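Local coordinates for protein benzyl alcohol dehydrogenase (Acinetobacter calcoaceticus, PDB 1F8F) that probably catalyses the NAD-dependent oxidation of benzyl alcohol to benzaldehyde at a zinc site, as a medium-chain alcohol dehydrogenase with a Rossmann-fold cofactor domain, at residues A[44-47]-A[48-51]; A[354-357]-A[358-362]. All blocks are in the same frame, centred on the assembly; numbering follows the deposited sequence.

Contact 1: A[44-47]-A[48-51]; sequences CHTD and LIVR. With ZN (zinc ion), chain B; NAD (nicotinamide-adenine-dinucleotide), chain F; EOH (ethanol), chain G.
I49 lays its CG2 methyl over one face of the H45 imidazole, 4.2 Å from the ring centroid and 28° off the normal, a CH-pi contact along one helical turn. With CG anti to the backbone N (chi1 -168°), the H45 ring extends so that one face lies against I49 CG2 while, in the ring plane, H45 ND1 meets the ribose O2D of NAD in a weak hydrogen bond of 3.4 Å. T46 can be followed outward. T46 CB lies 3.2 Å from the O of the bound ethanol; from there the branches part. T46 CG2 runs alongside the I49 side chain, 4.1 Å from I49 CD1, whereas T46 OG1 donates to the ethanol O at 2.6 Å and accepts from NAD O2D at 3.2 Å. Ethanol, probably from the crystallisation liquor, binds zinc through the same oxygen, so hydrogen bonds run from the metal-bound alcohol to T46 OG1 and the ribose O2D. This part resembles the start of the proton relay of zinc-dependent medium-chain alcohol dehydrogenases; since H45 ND1 joins O2D only weakly, its role as last member is not established. C44 holds the N-cap of helix 45-51: C44 SG binds zinc at 2.4 Å, with H65 and C173 as further protein ligands, and also accepts from T46 N. D47 closes the capping box through a weak bond from C44 N to OD2, its OD1 being held by G64 N. Along the helix backbone, I49 N donates to H45 O at 3.0 Å with an N-H...O angle of 161°.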
ATOM      1  N   CYS A  44       0.248  22.627  25.575  1.00 33.61           N
ATOM      2  CA  CYS A  44      -0.615  21.533  25.133  1.00 35.27           C
ATOM      3  C   CYS A  44      -1.287  20.898  26.327  1.00 37.50           C
ATOM      4  O   CYS A  44      -0.826  20.766  27.456  1.00 37.66           O
ATOM      5  CB  CYS A  44       0.242  20.572  24.300  1.00 35.70           C
ATOM      6  SG  CYS A  44      -0.307  18.877  24.090  1.00 32.38           S
ATOM      7  N   HIS A  45      -2.465  20.377  26.070  1.00 40.65           N
ATOM      8  CA  HIS A  45      -3.352  19.689  26.970  1.00 43.69           C
ATOM      9  C   HIS A  45      -2.625  18.693  27.844  1.00 43.59           C
ATOM     10  O   HIS A  45      -2.769  18.587  29.059  1.00 43.36           O
ATOM     11  CB  HIS A  45      -4.465  19.066  26.089  1.00 47.63           C
ATOM     12  CG  HIS A  45      -5.574  18.581  26.982  1.00 51.74           C
ATOM     13  ND1 HIS A  45      -5.993  17.270  27.021  1.00 53.10           N
ATOM     14  CD2 HIS A  45      -6.299  19.265  27.908  1.00 52.27           C
ATOM     15  CE1 HIS A  45      -6.953  17.151  27.926  1.00 53.59           C
ATOM     16  NE2 HIS A  45      -7.149  18.343  28.470  1.00 54.34           N
ATOM     17  N   THR A  46      -1.715  17.942  27.209  1.00 43.18           N
ATOM     18  CA  THR A  46      -0.838  16.998  27.833  1.00 40.65           C
ATOM     19  C   THR A  46       0.015  17.589  28.935  1.00 40.92           C
ATOM     20  O   THR A  46       0.261  16.851  29.917  1.00 40.57           O
ATOM     21  CB  THR A  46       0.010  16.254  26.779  1.00 40.35           C
ATOM     22  OG1 THR A  46      -0.868  15.678  25.782  1.00 41.33           O
ATOM     23  CG2 THR A  46       0.767  15.132  27.463  1.00 37.57           C
ATOM     24  N   ASP A  47       0.451  18.850  28.882  1.00 39.23           N
ATOM     25  CA  ASP A  47       1.231  19.365  30.023  1.00 39.95           C
ATOM     26  C   ASP A  47       0.325  19.394  31.274  1.00 38.58           C
ATOM     27  O   ASP A  47       0.709  19.108  32.404  1.00 39.69           O
ATOM     28  CB  ASP A  47       1.850  20.726  29.780  1.00 38.89           C
ATOM     29  CG  ASP A  47       2.880  20.957  28.742  1.00 39.99           C
ATOM     30  OD1 ASP A  47       4.117  21.092  28.951  1.00 42.04           O
ATOM     31  OD2 ASP A  47       2.492  21.050  27.541  1.00 40.75           O
ATOM     32  N   LEU A  48      -0.931  19.736  31.038  1.00 39.63           N
ATOM     33  CA  LEU A  48      -1.954  19.852  32.050  1.00 41.01           C
ATOM     34  C   LEU A  48      -2.360  18.546  32.683  1.00 43.06           C
ATOM     35  O   LEU A  48      -2.392  18.417  33.909  1.00 43.24           O
ATOM     36  CB  LEU A  48      -3.158  20.553  31.429  1.00 41.74           C
ATOM     37  CG  LEU A  48      -2.898  22.012  31.000  1.00 40.68           C
ATOM     38  CD1 LEU A  48      -4.214  22.667  30.641  1.00 41.57           C
ATOM     39  CD2 LEU A  48      -2.127  22.742  32.068  1.00 40.51           C
ATOM     40  N   ILE A  49      -2.626  17.536  31.840  1.00 44.57           N
ATOM     41  CA  ILE A  49      -2.975  16.215  32.353  1.00 43.83           C
ATOM     42  C   ILE A  49      -1.819  15.638  33.162  1.00 41.93           C
ATOM     43  O   ILE A  49      -2.190  14.792  33.963  1.00 41.10           O
ATOM     44  CB  ILE A  49      -3.449  15.185  31.305  1.00 43.55           C
ATOM     45  CG1 ILE A  49      -2.343  14.838  30.300  1.00 44.35           C
ATOM     46  CG2 ILE A  49      -4.682  15.623  30.542  1.00 43.57           C
ATOM     47  CD1 ILE A  49      -1.303  13.834  30.776  1.00 42.09           C
ATOM     48  N   VAL A  50      -0.552  15.985  33.046  1.00 42.65           N
ATOM     49  CA  VAL A  50       0.574  15.469  33.805  1.00 44.39           C
ATOM     50  C   VAL A  50       0.748  16.110  35.177  1.00 47.30           C
ATOM     51  O   VAL A  50       1.298  15.579  36.145  1.00 46.76           O
ATOM     52  CB  VAL A  50       1.855  15.710  32.972  1.00 44.29           C
ATOM     53  CG1 VAL A  50       3.191  15.551  33.679  1.00 42.21           C
ATOM     54  CG2 VAL A  50       1.838  14.775  31.759  1.00 43.89           C
ATOM     55  N   ARG A  51       0.266  17.337  35.288  1.00 50.07           N
ATOM     56  CA  ARG A  51       0.287  18.150  36.500  1.00 51.43           C
ATOM     57  C   ARG A  51      -0.761  17.589  37.474  1.00 53.14           C
ATOM     58  O   ARG A  51      -0.486  17.258  38.622  1.00 52.73           O
ATOM     59  CB  ARG A  51       0.034  19.579  36.020  1.00 48.33           C
ATOM     60  CG  ARG A  51      -0.321  20.573  37.094  1.00 46.03           C
ATOM     61  CD  ARG A  51      -1.240  21.703  36.694  1.00 43.28           C
ATOM     62  NE  ARG A  51      -2.538  21.256  36.210  1.00 41.19           N
ATOM     63  CZ  ARG A  51      -3.421  22.013  35.572  1.00 41.42           C
ATOM     64  NH1 ARG A  51      -3.107  23.273  35.273  1.00 43.26           N
ATOM     65  NH2 ARG A  51      -4.582  21.533  35.152  1.00 38.80           N
TER
HETATM   66 ZN    ZN B 372       1.378  17.445  23.118  1.00 42.42          ZN
HETATM   67  PA  NAD F 375      -8.114  21.099  23.027  1.00 46.37           P
HETATM   68  O1A NAD F 375      -7.522  22.311  22.379  1.00 44.19           O
HETATM   69  O2A NAD F 375      -8.610  21.232  24.405  1.00 44.45           O
HETATM   70  O5B NAD F 375      -9.169  20.414  22.060  1.00 47.34           O
HETATM   71  C5B NAD F 375     -10.151  19.372  22.280  1.00 50.03           C
HETATM   72  C4B NAD F 375     -11.546  19.851  21.906  1.00 50.64           C
HETATM   73  O4B NAD F 375     -12.518  18.814  22.268  1.00 51.73           O
HETATM   74  C3B NAD F 375     -12.044  21.147  22.570  1.00 50.24           C
HETATM   75  O3B NAD F 375     -12.252  22.186  21.623  1.00 47.30           O
HETATM   76  C2B NAD F 375     -13.376  20.799  23.232  1.00 50.76           C
HETATM   77  O2B NAD F 375     -14.416  21.770  23.058  1.00 49.44           O
HETATM   78  C1B NAD F 375     -13.739  19.486  22.518  1.00 52.24           C
HETATM   79  N9A NAD F 375     -14.617  18.602  23.276  1.00 53.28           N
HETATM   80  C8A NAD F 375     -14.460  18.110  24.546  1.00 54.10           C
HETATM   81  N7A NAD F 375     -15.464  17.319  24.926  1.00 54.32           N
HETATM   82  C5A NAD F 375     -16.319  17.322  23.837  1.00 54.44           C
HETATM   83  C6A NAD F 375     -17.555  16.693  23.599  1.00 54.81           C
HETATM   84  N6A NAD F 375     -18.188  15.893  24.451  1.00 55.88           N
HETATM   85  N1A NAD F 375     -18.135  16.896  22.388  1.00 54.60           N
HETATM   86  C2A NAD F 375     -17.509  17.712  21.484  1.00 53.81           C
HETATM   87  N3A NAD F 375     -16.372  18.330  21.608  1.00 53.41           N
HETATM   88  C4A NAD F 375     -15.823  18.107  22.816  1.00 53.26           C
HETATM   89  O3  NAD F 375      -6.942  19.967  22.988  1.00 46.51           O
HETATM   90  PN  NAD F 375      -5.909  19.722  21.797  1.00 46.55           P
HETATM   91  O1N NAD F 375      -6.574  19.862  20.488  1.00 47.16           O
HETATM   92  O2N NAD F 375      -4.753  20.612  21.972  1.00 47.84           O
HETATM   93  O5D NAD F 375      -5.519  18.177  22.127  1.00 50.15           O
HETATM   94  C5D NAD F 375      -6.422  17.133  21.727  1.00 51.48           C
HETATM   95  C4D NAD F 375      -6.237  15.835  22.426  1.00 53.76           C
HETATM   96  O4D NAD F 375      -5.214  14.997  21.799  1.00 53.56           O
HETATM   97  C3D NAD F 375      -6.009  15.736  23.939  1.00 53.88           C
HETATM   98  O3D NAD F 375      -6.554  14.485  24.402  1.00 54.37           O
HETATM   99  C2D NAD F 375      -4.481  15.596  23.966  1.00 54.07           C
HETATM  100  O2D NAD F 375      -3.952  15.178  25.216  1.00 54.23           O
HETATM  101  C1D NAD F 375      -4.397  14.515  22.878  1.00 53.90           C
HETATM  102  N1N NAD F 375      -3.053  14.460  22.313  1.00 52.71           N
HETATM  103  C2N NAD F 375      -2.698  13.279  21.746  1.00 51.52           C
HETATM  104  C3N NAD F 375      -1.456  13.189  21.147  1.00 49.08           C
HETATM  105  C7N NAD F 375      -0.945  11.884  20.442  1.00 46.25           C
HETATM  106  O7N NAD F 375       0.186  11.865  19.958  1.00 38.94           O
HETATM  107  N7N NAD F 375      -1.846  10.837  20.424  1.00 44.05           N
HETATM  108  C4N NAD F 375      -0.584  14.316  21.095  1.00 50.33           C
HETATM  109  C5N NAD F 375      -1.305  15.527  21.187  1.00 51.45           C
HETATM  110  C6N NAD F 375      -2.531  15.688  21.799  1.00 52.04           C
HETATM  111  C1  EOH G 374       1.477  14.073  23.352  1.00 50.90           C
HETATM  112  C2  EOH G 374       0.940  12.733  23.632  1.00 49.99           C
HETATM  113  O   EOH G 374       0.749  15.219  23.794  1.00 45.96           O

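Contact 2: A[354-357]-A[358-362]; sequences AAID and SRKGI. Unlike the reference sequence in segment 358-362: R359 (reference His).
The flat carboxylate of D357 carries the CD1 methyl of I362 over one face, 3.6 Å from D357 CG, and the same methyl comes within 3.4 Å of D357 CB. Its two oxygens have different partners, OD2 the hydroxyl of Y346 and OD1 the amide NE2 of Q353, which together should fix the rotation of the group. A355 O takes two good donors, R359 N at 3.1 Å with an N-H...O angle of 173° and S358 OG at 2.9 Å, tilted 28° out of the carbonyl plane, and a weak third from S358 N. The hydroxyl gets there because chi1 of S358 (49°) sets OG between its own N and carbonyl carbon, turned back over the preceding turn. K360 lies alongside I356, K360 NZ being 3.4 Å from I356 CG2. G361 then leaves the helix with positive phi, a Schellman motif, and I362 N makes a weak bond to D357 O. Helix 351-360 is the crossover of a beta-alpha-beta unit between the parallel strands 343-347 and 365-369: Y346 ties D357 to the first, G361 O accepts from R227 NE, and A354 and A355 pack on M43, just before the zinc-bound end of helix 45-51.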
ATOM      1  N   ALA A 354      -2.239  30.944  30.895  1.00 38.84           N
ATOM      2  CA  ALA A 354      -2.299  30.262  29.600  1.00 39.28           C
ATOM      3  C   ALA A 354      -3.008  28.913  29.807  1.00 38.37           C
ATOM      4  O   ALA A 354      -3.868  28.576  28.982  1.00 36.59           O
ATOM      5  CB  ALA A 354      -0.931  30.158  28.966  1.00 37.32           C
ATOM      6  N   ALA A 355      -2.765  28.198  30.890  1.00 37.79           N
ATOM      7  CA  ALA A 355      -3.498  26.960  31.131  1.00 41.80           C
ATOM      8  C   ALA A 355      -5.012  27.172  31.209  1.00 43.90           C
ATOM      9  O   ALA A 355      -5.770  26.495  30.487  1.00 44.90           O
ATOM     10  CB  ALA A 355      -3.007  26.236  32.360  1.00 39.59           C
ATOM     11  N   ILE A 356      -5.469  28.112  32.004  1.00 43.21           N
ATOM     12  CA  ILE A 356      -6.864  28.438  32.197  1.00 44.26           C
ATOM     13  C   ILE A 356      -7.599  28.742  30.914  1.00 45.07           C
ATOM     14  O   ILE A 356      -8.681  28.219  30.618  1.00 45.33           O
ATOM     15  CB  ILE A 356      -6.974  29.654  33.165  1.00 45.15           C
ATOM     16  CG1 ILE A 356      -6.451  29.256  34.545  1.00 45.78           C
ATOM     17  CG2 ILE A 356      -8.386  30.186  33.267  1.00 44.69           C
ATOM     18  CD1 ILE A 356      -6.298  30.371  35.553  1.00 45.96           C
ATOM     19  N   ASP A 357      -7.059  29.634  30.094  1.00 45.67           N
ATOM     20  CA  ASP A 357      -7.690  29.972  28.833  1.00 46.11           C
ATOM     21  C   ASP A 357      -7.842  28.756  27.914  1.00 47.97           C
ATOM     22  O   ASP A 357      -8.834  28.694  27.184  1.00 44.81           O
ATOM     23  CB  ASP A 357      -6.936  31.108  28.167  1.00 44.45           C
ATOM     24  CG  ASP A 357      -6.857  32.386  29.003  1.00 43.35           C
ATOM     25  OD1 ASP A 357      -7.529  32.510  30.037  1.00 42.89           O
ATOM     26  OD2 ASP A 357      -6.084  33.274  28.609  1.00 40.09           O
ATOM     27  N   SER A 358      -6.891  27.822  27.861  1.00 51.24           N
ATOM     28  CA  SER A 358      -7.060  26.676  26.957  1.00 55.30           C
ATOM     29  C   SER A 358      -8.158  25.771  27.514  1.00 56.41           C
ATOM     30  O   SER A 358      -9.085  25.413  26.779  1.00 55.44           O
ATOM     31  CB  SER A 358      -5.758  25.949  26.660  1.00 56.02           C
ATOM     32  OG  SER A 358      -5.037  25.666  27.833  1.00 57.37           O
ATOM     33  N   ARG A 359      -8.172  25.532  28.821  1.00 58.17           N
ATOM     34  CA  ARG A 359      -9.247  24.737  29.414  1.00 59.98           C
ATOM     35  C   ARG A 359     -10.614  25.364  29.206  1.00 58.82           C
ATOM     36  O   ARG A 359     -11.554  24.583  28.990  1.00 59.88           O
ATOM     37  CB  ARG A 359      -8.924  24.425  30.861  1.00 62.08           C
ATOM     38  CG  ARG A 359     -10.092  24.035  31.735  1.00 65.54           C
ATOM     39  CD  ARG A 359      -9.627  23.320  32.996  1.00 69.29           C
ATOM     40  NE  ARG A 359     -10.543  22.215  33.312  1.00 71.67           N
ATOM     41  CZ  ARG A 359     -10.282  21.231  34.167  1.00 72.75           C
ATOM     42  NH1 ARG A 359      -9.115  21.212  34.795  1.00 72.78           N
ATOM     43  NH2 ARG A 359     -11.167  20.257  34.411  1.00 74.26           N
ATOM     44  N   LYS A 360     -10.844  26.665  29.204  1.00 56.67           N
ATOM     45  CA  LYS A 360     -12.174  27.197  28.941  1.00 55.29           C
ATOM     46  C   LYS A 360     -12.472  27.315  27.440  1.00 52.42           C
ATOM     47  O   LYS A 360     -13.612  27.643  27.091  1.00 50.38           O
ATOM     48  CB  LYS A 360     -12.444  28.558  29.599  1.00 55.93           C
ATOM     49  CG  LYS A 360     -12.372  28.552  31.123  1.00 57.13           C
ATOM     50  CD  LYS A 360     -12.344  29.971  31.667  1.00 58.55           C
ATOM     51  CE  LYS A 360     -12.138  30.071  33.173  1.00 59.37           C
ATOM     52  NZ  LYS A 360     -11.583  31.404  33.582  1.00 58.48           N
ATOM     53  N   GLY A 361     -11.524  27.062  26.549  1.00 48.66           N
ATOM     54  CA  GLY A 361     -11.734  27.123  25.133  1.00 45.19           C
ATOM     55  C   GLY A 361     -11.597  28.457  24.447  1.00 43.96           C
ATOM     56  O   GLY A 361     -11.847  28.469  23.230  1.00 41.41           O
ATOM     57  N   ILE A 362     -11.169  29.555  25.099  1.00 42.72           N
ATOM     58  CA  ILE A 362     -11.000  30.791  24.330  1.00 42.14           C
ATOM     59  C   ILE A 362      -9.658  30.768  23.602  1.00 40.11           C
ATOM     60  O   ILE A 362      -9.514  31.430  22.582  1.00 41.10           O
ATOM     61  CB  ILE A 362     -11.100  32.141  25.056  1.00 43.12           C
ATOM     62  CG1 ILE A 362     -10.221  32.181  26.305  1.00 43.00           C
ATOM     63  CG2 ILE A 362     -12.537  32.532  25.389  1.00 43.23           C
ATOM     64  CD1 ILE A 362      -8.883  32.825  26.011  1.00 42.79           C
TER

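The 44-51 turn comes early in the chain and the 354-362 turn near its end, yet their centres lie about 12 Å apart, on the same side of the chain's centre. They meet directly by packing: L48 CD2 is 3.6 Å from A355 CB, and L48 CD1 is 4.2 Å from S358 OG. The strands flanking them in sequence also pair, since 33-42, which leads into helix 45-51, runs antiparallel to 365-369, which follows helix 351-360. Contact 1 supplies zinc and NAD ligands, whereas in contact 2 the distance from the S358 side chain to the bound NAD is about 6 Å. The C-terminal helix thus packs beside the zinc- and cofactor-binding helix of the GroES-like catalytic region.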